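Local structure of endoglucanase A (Clostridium acetobutylicum, 3IK2) at residues F133-N136 with G137-L141; D178-P181 with S182-P185; S295-D298 with C299-R303; D89-A93 with M94-Y98. The protein is an endo-1,4-beta-glucanase of glycoside hydrolase family 44 that probably cleaves internal beta-1,4 linkages of cellulose and related glucans. All coordinates share one frame; numbering follows the deposited sequence.

Contact 1 (F133-N136 with G137-L141); sequences FNKN and GPLSL
The calcium-carrying loop between strands 128-132 and 149-151 makes a tight bend near its start, and across that bend Lys135 reaches to Pro138. The lysine chain is stretched out, and its CG lies anti to the backbone nitrogen (chi1 -160°), which directs the aliphatic part along the segment leaving the bend. At the far end NZ gives a hydrogen bond to Pro138 O at 2.9 Å, arriving in the plane of that carbonyl with a C=O...N angle of 153°. The chain turns at Lys135 and Asn136, the latter taking a positive phi (58°), and Gly137 carries it on in an extended form into Pro138. Asp144, Asp147 and Ser149 further along this part of the chain bind the calcium ion, with Glu48 as a more distant ligand in sequence. Nearer its backbone the lysine makes apolar contact: Leu139 brings its CD1 branch against Lys135 CB at 3.7 Å and against Lys135 CD at 3.9 Å. Lys135 NZ also forms a salt bridge with Glu154 OE2 on helix 152-163, so a charge and a backbone carbonyl share one ammonium. The same carboxylate oxygen accepts from Ser140 N, while Ser140 OG bonds to Thr142 OG1.

Contact 2 (D178-P181 with S182-P185); sequences DNEP and SLWP
The indole of Trp184 is held at its nitrogen by two acceptors of segment 178-181. NE1 donates to Asp178 OD1 at 3.2 Å, with an N-H...O angle of 151°; the oxygen lies close to the ring plane, yet it is met from above the carboxylate plane, the two planes being 73° apart. A weak second bond runs from Trp184 NE1 to Asn179 O. Asp178 is itself fixed by outside donors, Thr43 OG1 at OD1 and the backbone nitrogens of Ala105 and Gly106 at OD2, so it acts as an anchored acceptor for the indole. Backbone bonds form the helical turn: Leu183 N to Glu180 O at 2.9 Å and Trp184 N to Pro181 O at 3.1 Å, each spanning three residues.

Packing is led by a CH-pi contact. Trp184 CG lies opposite the carbonyl carbon (chi1 -77°), which lays the indole back over Pro181. Pro181 CA sits over the face of the five-membered ring, 3.5 Å from its centroid, while Pro181 CB meets Trp184 CZ2 at 3.8 Å. Glu180 and Leu183 run alongside each other, OE1 coming to 3.4 Å from Leu183 CD1, whereas Glu180 OE2 bonds to His277 ND1. Segment 178-181 follows the fourth barrel strand, and Glu180 touches Glu352 of the seventh; this is consistent with clan GH-A-type retaining glycosidases, where an Asn-Glu pair supplies the strand-4 acid/base and strand 7 the nucleophile.

Contact 3 (S295-D298 with C299-R303); sequences SNVD and CNKAR
Asn296 is the N-cap of helix 297-305, and its side chain reaches forward over the first turn to Cys299. From CB, which packs on Cys299 CB, the chain turns with CG anti to the backbone nitrogen (chi1 -172°), and CG then comes within 3.4 Å of Cys299 CB. The amide oxygen OD1 takes a capping bond from Cys299 N at 3.1 Å; the N-H points at it fairly straight (157°), though the donor stands well above the plane of the amide. At the other branch, ND2 lies over the same Cys299 CB and donates to Gly285 O, so both ends of the amide are engaged and its rotation is fixed. The backbone joins in as well, with Asn300 N bonding to Asn296 O at 2.9 Å to begin the regular helical pattern.

One turn on, Asn300 serves as a junction. Its OD1 receives Arg303 NH1 at 3.0 Å, the oxygen lying at the edge of the guanidinium group and near its plane. Its ND2 donates to Tyr450 OH and Thr294 O, and Tyr450 belongs to the loop between strands 440-447 and 454-461 of the beta-sheet region, so this barrel-side helix is tied to that sheet.

On the exposed side Lys301 runs back past Val297 and Asp298. Extended beyond CG, it lays CE on Val297 CG1 at 3.8 Å. Its NZ stays 4.4 Å from Asp298 OD1, and a water bridges the gap, accepting from Lys301 NZ at 2.8 Å; it lies 2.5 Å from Asp298 OD1, unusually short for the bond it donates there, so its exact position is uncertain.

Contact 4 (D89-A93 with M94-Y98); sequences DKSLA and MGVPY
Ser91 O and Val96 N close a Schellman motif at the end of helix 82-93, where the chain leaves the helix for barrel strand 99-103 within a beta-alpha-beta crossover. The bond between them is 2.8 Å long and reaches back five residues; inside it Gly95 N bonds to Leu92 O at 3.1 Å. Gly95 takes the positive phi (76°) that the motif needs, a conformation easy for glycine, and it sends the chain away from the helix axis. Met94 N completes the last ordinary turn on Lys90 O at 2.9 Å and has a weak second bond to Ser91 O.

The tight half of the contact faces the barrel. Val96 is buried, with CB 3.5 Å from Ser91 O, and its side chain also touches Val32 and Arg35. Ser91 OG, set beside its own backbone nitrogen (chi1 -79°), bonds to Arg35 NH1 and to Ser99 OG, so the hydroxyl is satisfied in the interior by the two neighbouring strands.

The other half, with Ala93, Gly95 and Lys90, is more exposed, although Lys90 and Met94 still brush Arg35. Met94 CB lies 3.4 Å from Lys90 O, but the modelled methyl CE comes too close to Lys90 CG to be trusted. The extended Lys90 carries NZ to a salt bridge with Asp26 OD2.

Overall arrangement
Along the chain the order is contact 4, contact 1, contact 2, contact 3, with no overlap. All four lie in connections of the eight-stranded parallel barrel. Contact 4 leads into the third strand, 99-103, and contact 2 follows the fourth, 174-177; their centres lie about 28 Å apart. Contact 1 sits in the calcium-bearing loop of the crossover between those strands, at the surface, its nearest atoms about 7 Å from contact 2. Contact 3 comes after the sixth strand, 273-278, on a helix near the mixed sheet and about 53 Å from contact 1 between centres, across the chain's centre. Of these separate turns and caps, only contact 2 probably forms part of the active site.

Contact 1 (F133-N136 with G137-L141)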
ATOM      1  N   PHE A 133       6.618  -0.276 -25.510  1.00 10.55           N
ATOM      2  CA  PHE A 133       6.756   0.923 -24.658  1.00 10.66           C
ATOM      3  C   PHE A 133       6.704   2.274 -25.406  1.00 11.02           C
ATOM      4  O   PHE A 133       6.093   3.254 -24.936  1.00 11.02           O
ATOM      5  CB  PHE A 133       7.981   0.789 -23.736  1.00 10.07           C
ATOM      6  CG  PHE A 133       7.887  -0.384 -22.772  1.00 11.26           C
ATOM      7  CD1 PHE A 133       6.645  -0.780 -22.243  1.00 10.47           C
ATOM      8  CD2 PHE A 133       9.025  -1.080 -22.392  1.00 10.57           C
ATOM      9  CE1 PHE A 133       6.536  -1.859 -21.342  1.00  8.45           C
ATOM     10  CE2 PHE A 133       8.944  -2.146 -21.503  1.00 12.75           C
ATOM     11  CZ  PHE A 133       7.694  -2.541 -20.965  1.00 11.89           C
ATOM     12  N   ASN A 134       7.311   2.298 -26.583  1.00 11.67           N
ATOM     13  CA  ASN A 134       7.435   3.506 -27.398  1.00 12.64           C
ATOM     14  C   ASN A 134       6.838   3.329 -28.777  1.00 12.54           C
ATOM     15  O   ASN A 134       7.116   2.347 -29.443  1.00 12.74           O
ATOM     16  CB  ASN A 134       8.907   3.885 -27.507  1.00 11.98           C
ATOM     17  CG  ASN A 134       9.479   4.286 -26.179  1.00 14.28           C
ATOM     18  OD1 ASN A 134       9.219   5.395 -25.698  1.00 15.96           O
ATOM     19  ND2 ASN A 134      10.223   3.375 -25.545  1.00 14.95           N
ATOM     20  N   LYS A 135       6.025   4.289 -29.197  1.00 13.50           N
ATOM     21  CA  LYS A 135       5.328   4.205 -30.486  1.00 14.11           C
ATOM     22  C   LYS A 135       6.252   4.525 -31.632  1.00 15.90           C
ATOM     23  O   LYS A 135       6.118   3.954 -32.714  1.00 15.65           O
ATOM     24  CB  LYS A 135       4.095   5.109 -30.529  1.00 13.18           C
ATOM     25  CG  LYS A 135       3.082   4.712 -31.611  1.00 13.02           C
ATOM     26  CD  LYS A 135       1.937   5.726 -31.680  1.00 13.10           C
ATOM     27  CE  LYS A 135       0.977   5.423 -32.827  1.00 10.92           C
ATOM     28  NZ  LYS A 135      -0.220   6.323 -32.845  1.00  7.43           N
ATOM     29  N   ASN A 136       7.204   5.428 -31.395  1.00 18.17           N
ATOM     30  CA  ASN A 136       8.158   5.853 -32.439  1.00 21.38           C
ATOM     31  C   ASN A 136       7.507   6.455 -33.704  1.00 21.82           C
ATOM     32  O   ASN A 136       8.194   6.690 -34.703  1.00 23.26           O
ATOM     33  CB  ASN A 136       9.166   4.733 -32.816  1.00 21.99           C
ATOM     34  CG  ASN A 136       9.868   4.142 -31.600  1.00 25.03           C
ATOM     35  OD1 ASN A 136      10.594   4.845 -30.882  1.00 27.67           O
ATOM     36  ND2 ASN A 136       9.644   2.844 -31.351  1.00 27.55           N
ATOM     37  N   GLY A 137       6.196   6.676 -33.643  1.00 21.43           N
ATOM     38  CA  GLY A 137       5.473   7.592 -34.515  1.00 20.27           C
ATOM     39  C   GLY A 137       4.634   8.545 -33.644  1.00 19.79           C
ATOM     40  O   GLY A 137       4.635   8.436 -32.409  1.00 19.37           O
ATOM     41  N   PRO A 138       3.956   9.519 -34.271  1.00 19.40           N
ATOM     42  CA  PRO A 138       3.107  10.449 -33.521  1.00 18.63           C
ATOM     43  C   PRO A 138       2.004   9.763 -32.714  1.00 17.72           C
ATOM     44  O   PRO A 138       1.391   8.767 -33.158  1.00 16.74           O
ATOM     45  CB  PRO A 138       2.499  11.373 -34.592  1.00 19.24           C
ATOM     46  CG  PRO A 138       3.048  10.924 -35.912  1.00 19.88           C
ATOM     47  CD  PRO A 138       4.048   9.839 -35.712  1.00 19.33           C
ATOM     48  N   LEU A 139       1.800  10.311 -31.520  1.00 16.08           N
ATOM     49  CA  LEU A 139       0.822   9.839 -30.554  1.00 14.91           C
ATOM     50  C   LEU A 139      -0.571  10.334 -30.978  1.00 14.22           C
ATOM     51  O   LEU A 139      -0.698  11.351 -31.664  1.00 13.66           O
ATOM     52  CB  LEU A 139       1.231  10.303 -29.155  1.00 14.42           C
ATOM     53  CG  LEU A 139       2.185   9.420 -28.295  1.00 15.87           C
ATOM     54  CD1 LEU A 139       3.058   8.397 -29.056  1.00 13.51           C
ATOM     55  CD2 LEU A 139       3.007  10.219 -27.265  1.00 15.06           C
ATOM     56  N   SER A 140      -1.598   9.560 -30.633  1.00 13.40           N
ATOM     57  CA  SER A 140      -2.974   9.901 -30.954  1.00 12.68           C
ATOM     58  C   SER A 140      -3.832   9.715 -29.705  1.00 12.46           C
ATOM     59  O   SER A 140      -3.568   8.805 -28.924  1.00 11.83           O
ATOM     60  CB  SER A 140      -3.502   8.998 -32.073  1.00 11.65           C
ATOM     61  OG  SER A 140      -4.866   9.297 -32.313  1.00 11.81           O
ATOM     62  N   LEU A 141      -4.847  10.570 -29.532  1.00 12.39           N
ATOM     63  CA  LEU A 141      -5.853  10.399 -28.469  1.00 13.27           C
ATOM     64  C   LEU A 141      -6.924   9.394 -28.862  1.00 13.36           C
ATOM     65  O   LEU A 141      -7.772   9.027 -28.053  1.00 14.92           O
ATOM     66  CB  LEU A 141      -6.505  11.734 -28.093  1.00 12.70           C
ATOM     67  CG  LEU A 141      -5.499  12.797 -27.606  1.00 14.06           C
ATOM     68  CD1 LEU A 141      -6.134  14.232 -27.493  1.00 13.44           C
ATOM     69  CD2 LEU A 141      -4.816  12.353 -26.290  1.00 12.23           C
TER

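Contact 2 (D178-P181 with S182-P185)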
ATOM      1  N   ASP A 178       3.646  -2.266 -14.056  1.00  6.41           N
ATOM      2  CA  ASP A 178       2.909  -3.538 -14.040  1.00  6.47           C
ATOM      3  C   ASP A 178       2.643  -4.028 -12.601  1.00  5.44           C
ATOM      4  O   ASP A 178       2.436  -3.224 -11.694  1.00  5.24           O
ATOM      5  CB  ASP A 178       3.620  -4.616 -14.910  1.00  6.14           C
ATOM      6  CG  ASP A 178       2.662  -5.666 -15.453  1.00  5.40           C
ATOM      7  OD1 ASP A 178       2.117  -6.457 -14.636  1.00  5.65           O
ATOM      8  OD2 ASP A 178       2.472  -5.712 -16.699  1.00  5.64           O
ATOM      9  N   ASN A 179       2.714  -5.339 -12.394  1.00  5.18           N
ATOM     10  CA  ASN A 179       2.308  -5.928 -11.132  1.00  5.41           C
ATOM     11  C   ASN A 179       2.901  -7.299 -10.915  1.00  5.37           C
ATOM     12  O   ASN A 179       2.816  -8.136 -11.793  1.00  6.12           O
ATOM     13  CB  ASN A 179       0.783  -6.041 -11.093  1.00  4.26           C
ATOM     14  CG  ASN A 179       0.280  -6.637  -9.800  1.00  2.74           C
ATOM     15  OD1 ASN A 179       0.327  -5.992  -8.765  1.00  5.11           O
ATOM     16  ND2 ASN A 179      -0.212  -7.873  -9.860  1.00  2.00           N
ATOM     17  N   GLU A 180       3.475  -7.539  -9.746  1.00  5.07           N
ATOM     18  CA  GLU A 180       3.990  -8.886  -9.392  1.00  6.16           C
ATOM     19  C   GLU A 180       4.638  -9.688 -10.535  1.00  5.73           C
ATOM     20  O   GLU A 180       4.200 -10.799 -10.857  1.00  6.18           O
ATOM     21  CB  GLU A 180       2.919  -9.710  -8.680  1.00  5.63           C
ATOM     22  CG  GLU A 180       2.411  -9.006  -7.430  1.00  5.69           C
ATOM     23  CD  GLU A 180       1.414  -9.794  -6.688  1.00  6.00           C
ATOM     24  OE1 GLU A 180       1.040 -10.900  -7.164  1.00  6.55           O
ATOM     25  OE2 GLU A 180       0.984  -9.310  -5.618  1.00  8.66           O
ATOM     26  N   PRO A 181       5.724  -9.136 -11.105  1.00  6.06           N
ATOM     27  CA  PRO A 181       6.396  -9.667 -12.290  1.00  5.92           C
ATOM     28  C   PRO A 181       6.963 -11.101 -12.150  1.00  6.40           C
ATOM     29  O   PRO A 181       6.941 -11.864 -13.133  1.00  6.02           O
ATOM     30  CB  PRO A 181       7.505  -8.637 -12.552  1.00  5.06           C
ATOM     31  CG  PRO A 181       7.723  -7.999 -11.243  1.00  4.77           C
ATOM     32  CD  PRO A 181       6.396  -7.922 -10.598  1.00  4.77           C
ATOM     33  N   SER A 182       7.466 -11.473 -10.968  1.00  6.81           N
ATOM     34  CA  SER A 182       7.960 -12.840 -10.771  1.00  6.86           C
ATOM     35  C   SER A 182       6.802 -13.856 -10.734  1.00  8.27           C
ATOM     36  O   SER A 182       7.019 -15.067 -10.851  1.00  8.45           O
ATOM     37  CB  SER A 182       8.858 -12.936  -9.521  1.00  7.24           C
ATOM     38  OG  SER A 182       8.121 -13.028  -8.308  1.00  6.22           O
ATOM     39  N   LEU A 183       5.564 -13.363 -10.590  1.00  8.12           N
ATOM     40  CA  LEU A 183       4.409 -14.231 -10.695  1.00  8.11           C
ATOM     41  C   LEU A 183       3.773 -14.222 -12.084  1.00  7.68           C
ATOM     42  O   LEU A 183       2.770 -14.855 -12.282  1.00  7.84           O
ATOM     43  CB  LEU A 183       3.355 -13.864  -9.634  1.00  8.75           C
ATOM     44  CG  LEU A 183       3.761 -14.130  -8.194  1.00  7.99           C
ATOM     45  CD1 LEU A 183       2.536 -13.967  -7.253  1.00  8.43           C
ATOM     46  CD2 LEU A 183       4.383 -15.516  -8.089  1.00  7.26           C
ATOM     47  N   TRP A 184       4.352 -13.523 -13.051  1.00  8.01           N
ATOM     48  CA  TRP A 184       3.746 -13.502 -14.391  1.00  8.17           C
ATOM     49  C   TRP A 184       3.460 -14.897 -14.940  1.00  8.39           C
ATOM     50  O   TRP A 184       2.395 -15.095 -15.481  1.00  8.78           O
ATOM     51  CB  TRP A 184       4.585 -12.724 -15.401  1.00  6.51           C
ATOM     52  CG  TRP A 184       4.488 -11.239 -15.278  1.00  6.74           C
ATOM     53  CD1 TRP A 184       3.468 -10.512 -14.705  1.00  4.73           C
ATOM     54  CD2 TRP A 184       5.444 -10.286 -15.744  1.00  3.22           C
ATOM     55  NE1 TRP A 184       3.742  -9.172 -14.769  1.00  3.89           N
ATOM     56  CE2 TRP A 184       4.942  -8.996 -15.419  1.00  5.68           C
ATOM     57  CE3 TRP A 184       6.681 -10.390 -16.384  1.00  3.59           C
ATOM     58  CZ2 TRP A 184       5.634  -7.814 -15.729  1.00  3.01           C
ATOM     59  CZ3 TRP A 184       7.387  -9.200 -16.674  1.00  4.53           C
ATOM     60  CH2 TRP A 184       6.859  -7.945 -16.347  1.00  4.35           C
ATOM     61  N   PRO A 185       4.416 -15.860 -14.823  1.00  9.12           N
ATOM     62  CA  PRO A 185       4.172 -17.210 -15.381  1.00  8.87           C
ATOM     63  C   PRO A 185       3.081 -18.023 -14.686  1.00  8.97           C
ATOM     64  O   PRO A 185       2.500 -18.912 -15.309  1.00  9.11           O
ATOM     65  CB  PRO A 185       5.533 -17.919 -15.221  1.00  8.61           C
ATOM     66  CG  PRO A 185       6.185 -17.222 -14.071  1.00 10.18           C
ATOM     67  CD  PRO A 185       5.759 -15.767 -14.206  1.00  8.87           C
TER

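Contact 3 (S295-D298 with C299-R303)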
ATOM      1  N   SER A 295     -12.873 -16.990  14.723  1.00 13.76           N
ATOM      2  CA  SER A 295     -13.158 -17.834  15.899  1.00 14.23           C
ATOM      3  C   SER A 295     -11.849 -18.317  16.565  1.00 13.49           C
ATOM      4  O   SER A 295     -11.842 -18.647  17.733  1.00 12.97           O
ATOM      5  CB  SER A 295     -14.053 -19.021  15.553  1.00 14.20           C
ATOM      6  OG  SER A 295     -13.409 -19.888  14.641  1.00 15.32           O
ATOM      7  N   ASN A 296     -10.753 -18.289  15.811  1.00 12.27           N
ATOM      8  CA  ASN A 296      -9.442 -18.763  16.248  1.00 11.88           C
ATOM      9  C   ASN A 296      -8.724 -17.649  16.996  1.00 11.74           C
ATOM     10  O   ASN A 296      -8.194 -16.706  16.375  1.00 12.39           O
ATOM     11  CB  ASN A 296      -8.643 -19.203  15.010  1.00 11.07           C
ATOM     12  CG  ASN A 296      -7.356 -19.895  15.345  1.00 11.79           C
ATOM     13  OD1 ASN A 296      -6.760 -19.687  16.395  1.00 10.12           O
ATOM     14  ND2 ASN A 296      -6.893 -20.724  14.415  1.00 14.41           N
ATOM     15  N   VAL A 297      -8.710 -17.753  18.324  1.00 11.46           N
ATOM     16  CA  VAL A 297      -8.206 -16.684  19.193  1.00 10.30           C
ATOM     17  C   VAL A 297      -6.697 -16.458  19.105  1.00 10.64           C
ATOM     18  O   VAL A 297      -6.230 -15.303  19.083  1.00  8.90           O
ATOM     19  CB  VAL A 297      -8.662 -16.881  20.666  1.00 10.67           C
ATOM     20  CG1 VAL A 297      -7.892 -15.943  21.629  1.00  8.86           C
ATOM     21  CG2 VAL A 297     -10.164 -16.656  20.779  1.00  8.77           C
ATOM     22  N   ASP A 298      -5.934 -17.550  19.046  1.00 11.71           N
ATOM     23  CA  ASP A 298      -4.470 -17.435  18.859  1.00 12.74           C
ATOM     24  C   ASP A 298      -4.110 -16.862  17.500  1.00 12.09           C
ATOM     25  O   ASP A 298      -3.090 -16.192  17.349  1.00 12.03           O
ATOM     26  CB  ASP A 298      -3.772 -18.772  19.077  1.00 13.73           C
ATOM     27  CG  ASP A 298      -3.638 -19.123  20.560  1.00 17.53           C
ATOM     28  OD1 ASP A 298      -4.129 -18.366  21.419  1.00 20.94           O
ATOM     29  OD2 ASP A 298      -3.019 -20.164  20.873  1.00 25.20           O
ATOM     30  N   CYS A 299      -4.947 -17.146  16.507  1.00 11.40           N
ATOM     31  CA  CYS A 299      -4.803 -16.495  15.218  1.00 10.40           C
ATOM     32  C   CYS A 299      -5.132 -14.986  15.355  1.00  9.64           C
ATOM     33  O   CYS A 299      -4.365 -14.154  14.867  1.00  8.93           O
ATOM     34  CB  CYS A 299      -5.642 -17.193  14.140  1.00 10.03           C
ATOM     35  SG  CYS A 299      -5.267 -16.676  12.453  1.00 11.21           S
ATOM     36  N   ASN A 300      -6.241 -14.648  16.033  1.00  8.90           N
ATOM     37  CA  ASN A 300      -6.585 -13.239  16.293  1.00  8.73           C
ATOM     38  C   ASN A 300      -5.445 -12.477  16.983  1.00  9.16           C
ATOM     39  O   ASN A 300      -5.122 -11.303  16.629  1.00  8.42           O
ATOM     40  CB  ASN A 300      -7.877 -13.097  17.082  1.00  8.51           C
ATOM     41  CG  ASN A 300      -9.098 -13.705  16.378  1.00  8.84           C
ATOM     42  OD1 ASN A 300      -9.074 -14.006  15.195  1.00  8.38           O
ATOM     43  ND2 ASN A 300     -10.201 -13.831  17.126  1.00  9.20           N
ATOM     44  N   LYS A 301      -4.805 -13.155  17.932  1.00  8.77           N
ATOM     45  CA  LYS A 301      -3.697 -12.567  18.711  1.00  9.26           C
ATOM     46  C   LYS A 301      -2.460 -12.318  17.865  1.00  9.17           C
ATOM     47  O   LYS A 301      -1.883 -11.242  17.912  1.00  9.48           O
ATOM     48  CB  LYS A 301      -3.338 -13.449  19.916  1.00  8.97           C
ATOM     49  CG  LYS A 301      -4.313 -13.302  21.025  1.00 10.68           C
ATOM     50  CD  LYS A 301      -4.114 -14.333  22.129  1.00 14.59           C
ATOM     51  CE  LYS A 301      -5.078 -14.043  23.264  1.00 16.35           C
ATOM     52  NZ  LYS A 301      -5.129 -15.148  24.262  1.00 17.36           N
ATOM     53  N   ALA A 302      -2.050 -13.337  17.118  1.00  9.06           N
ATOM     54  CA  ALA A 302      -0.971 -13.218  16.170  1.00  9.03           C
ATOM     55  C   ALA A 302      -1.208 -12.082  15.178  1.00  9.47           C
ATOM     56  O   ALA A 302      -0.233 -11.436  14.740  1.00 10.20           O
ATOM     57  CB  ALA A 302      -0.795 -14.537  15.421  1.00  9.04           C
ATOM     58  N   ARG A 303      -2.478 -11.868  14.804  1.00  9.13           N
ATOM     59  CA  ARG A 303      -2.861 -10.838  13.833  1.00  9.30           C
ATOM     60  C   ARG A 303      -2.463  -9.451  14.306  1.00  9.20           C
ATOM     61  O   ARG A 303      -1.826  -8.710  13.576  1.00  9.74           O
ATOM     62  CB  ARG A 303      -4.369 -10.892  13.530  1.00  8.85           C
ATOM     63  CG  ARG A 303      -4.896  -9.782  12.605  1.00 10.47           C
ATOM     64  CD  ARG A 303      -6.383  -9.973  12.193  1.00  9.05           C
ATOM     65  NE  ARG A 303      -6.568 -11.239  11.506  1.00  8.42           N
ATOM     66  CZ  ARG A 303      -7.252 -12.278  11.992  1.00 11.10           C
ATOM     67  NH1 ARG A 303      -7.849 -12.202  13.182  1.00 12.28           N
ATOM     68  NH2 ARG A 303      -7.342 -13.400  11.281  1.00 10.23           N
TER
HETATM   69  O   HOH W   1      -5.426 -17.806  23.491  1.00 31.97           O

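Contact 4 (D89-A93 with M94-Y98)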
ATOM      1  N   ASP A  89     -11.174  10.181 -12.157  1.00  6.56           N
ATOM      2  CA  ASP A  89     -12.289  11.121 -11.969  1.00  7.53           C
ATOM      3  C   ASP A  89     -12.908  10.994 -10.577  1.00  8.05           C
ATOM      4  O   ASP A  89     -13.276  12.010  -9.969  1.00  8.55           O
ATOM      5  CB  ASP A  89     -13.392  10.874 -13.006  1.00  7.01           C
ATOM      6  CG  ASP A  89     -13.079  11.464 -14.352  1.00  6.87           C
ATOM      7  OD1 ASP A  89     -12.024  12.115 -14.514  1.00  9.07           O
ATOM      8  OD2 ASP A  89     -13.885  11.258 -15.275  1.00  7.12           O
ATOM      9  N   LYS A  90     -13.052   9.744 -10.104  1.00  7.59           N
ATOM     10  CA  LYS A  90     -13.592   9.479  -8.782  1.00  7.65           C
ATOM     11  C   LYS A  90     -12.614   9.932  -7.696  1.00  7.11           C
ATOM     12  O   LYS A  90     -13.030  10.524  -6.722  1.00  6.70           O
ATOM     13  CB  LYS A  90     -13.966   8.004  -8.634  1.00  7.55           C
ATOM     14  CG  LYS A  90     -14.984   7.720  -7.516  1.00 10.21           C
ATOM     15  CD  LYS A  90     -15.330   6.204  -7.495  1.00  8.68           C
ATOM     16  CE  LYS A  90     -16.069   5.768  -6.228  1.00 11.04           C
ATOM     17  NZ  LYS A  90     -16.107   4.205  -6.074  1.00 14.25           N
ATOM     18  N   SER A  91     -11.315   9.683  -7.884  1.00  6.94           N
ATOM     19  CA  SER A  91     -10.292  10.229  -6.987  1.00  7.65           C
ATOM     20  C   SER A  91     -10.480  11.731  -6.833  1.00  7.79           C
ATOM     21  O   SER A  91     -10.472  12.236  -5.732  1.00  8.95           O
ATOM     22  CB  SER A  91      -8.860   9.943  -7.507  1.00  7.24           C
ATOM     23  OG  SER A  91      -8.442   8.616  -7.226  1.00  7.88           O
ATOM     24  N   LEU A  92     -10.615  12.441  -7.946  1.00  8.13           N
ATOM     25  CA  LEU A  92     -10.796  13.908  -7.926  1.00  8.47           C
ATOM     26  C   LEU A  92     -12.109  14.380  -7.257  1.00  8.39           C
ATOM     27  O   LEU A  92     -12.096  15.339  -6.475  1.00  9.27           O
ATOM     28  CB  LEU A  92     -10.663  14.478  -9.333  1.00  7.21           C
ATOM     29  CG  LEU A  92      -9.248  14.398  -9.930  1.00  9.11           C
ATOM     30  CD1 LEU A  92      -9.275  14.699 -11.419  1.00  9.82           C
ATOM     31  CD2 LEU A  92      -8.241  15.303  -9.221  1.00  6.39           C
ATOM     32  N   ALA A  93     -13.209  13.692  -7.558  1.00  8.21           N
ATOM     33  CA  ALA A  93     -14.494  13.946  -6.937  1.00  8.34           C
ATOM     34  C   ALA A  93     -14.439  13.723  -5.443  1.00  9.34           C
ATOM     35  O   ALA A  93     -15.157  14.382  -4.732  1.00  9.95           O
ATOM     36  CB  ALA A  93     -15.565  13.058  -7.539  1.00  7.30           C
ATOM     37  N   MET A  94     -13.630  12.765  -4.975  1.00  9.97           N
ATOM     38  CA  MET A  94     -13.562  12.428  -3.555  1.00 10.24           C
ATOM     39  C   MET A  94     -12.615  13.358  -2.826  1.00 10.31           C
ATOM     40  O   MET A  94     -12.518  13.304  -1.609  1.00 11.30           O
ATOM     41  CB  MET A  94     -13.062  10.999  -3.346  1.00  9.43           C
ATOM     42  CG  MET A  94     -14.016   9.874  -3.815  1.00 10.35           C
ATOM     43  SD  MET A  94     -13.233   8.235  -3.649  1.00 11.49           S
ATOM     44  CE  MET A  94     -13.403   7.655  -5.279  1.00 16.19           C
ATOM     45  N   GLY A  95     -11.880  14.181  -3.561  1.00  9.79           N
ATOM     46  CA  GLY A  95     -10.812  14.983  -2.935  1.00  9.82           C
ATOM     47  C   GLY A  95      -9.549  14.174  -2.599  1.00  9.45           C
ATOM     48  O   GLY A  95      -8.736  14.614  -1.784  1.00  9.64           O
ATOM     49  N   VAL A  96      -9.377  13.010  -3.229  1.00  8.53           N
ATOM     50  CA  VAL A  96      -8.211  12.154  -2.974  1.00  8.60           C
ATOM     51  C   VAL A  96      -7.005  12.663  -3.761  1.00  8.66           C
ATOM     52  O   VAL A  96      -7.062  12.736  -4.988  1.00  8.51           O
ATOM     53  CB  VAL A  96      -8.502  10.650  -3.266  1.00  9.08           C
ATOM     54  CG1 VAL A  96      -7.226   9.840  -3.287  1.00  7.31           C
ATOM     55  CG2 VAL A  96      -9.447  10.078  -2.218  1.00  8.89           C
ATOM     56  N   PRO A  97      -5.950  13.113  -3.042  1.00  8.66           N
ATOM     57  CA  PRO A  97      -4.766  13.792  -3.618  1.00  8.18           C
ATOM     58  C   PRO A  97      -3.774  12.929  -4.392  1.00  8.32           C
ATOM     59  O   PRO A  97      -2.911  13.489  -5.085  1.00  8.12           O
ATOM     60  CB  PRO A  97      -4.056  14.406  -2.400  1.00  8.97           C
ATOM     61  CG  PRO A  97      -4.653  13.736  -1.205  1.00  8.88           C
ATOM     62  CD  PRO A  97      -5.927  13.065  -1.571  1.00  7.57           C
ATOM     63  N   TYR A  98      -3.883  11.606  -4.316  1.00  7.50           N
ATOM     64  CA  TYR A  98      -2.936  10.768  -5.070  1.00  7.20           C
ATOM     65  C   TYR A  98      -3.617   9.559  -5.711  1.00  7.30           C
ATOM     66  O   TYR A  98      -4.184   8.703  -5.006  1.00  7.57           O
ATOM     67  CB  TYR A  98      -1.798  10.308  -4.134  1.00  6.28           C
ATOM     68  CG  TYR A  98      -0.501   9.914  -4.802  1.00  5.97           C
ATOM     69  CD1 TYR A  98       0.654  10.684  -4.628  1.00  6.20           C
ATOM     70  CD2 TYR A  98      -0.416   8.767  -5.587  1.00  4.83           C
ATOM     71  CE1 TYR A  98       1.852  10.330  -5.231  1.00  6.50           C
ATOM     72  CE2 TYR A  98       0.775   8.404  -6.196  1.00  5.38           C
ATOM     73  CZ  TYR A  98       1.904   9.184  -6.002  1.00  5.73           C
ATOM     74  OH  TYR A  98       3.070   8.839  -6.633  1.00  6.65           O
TER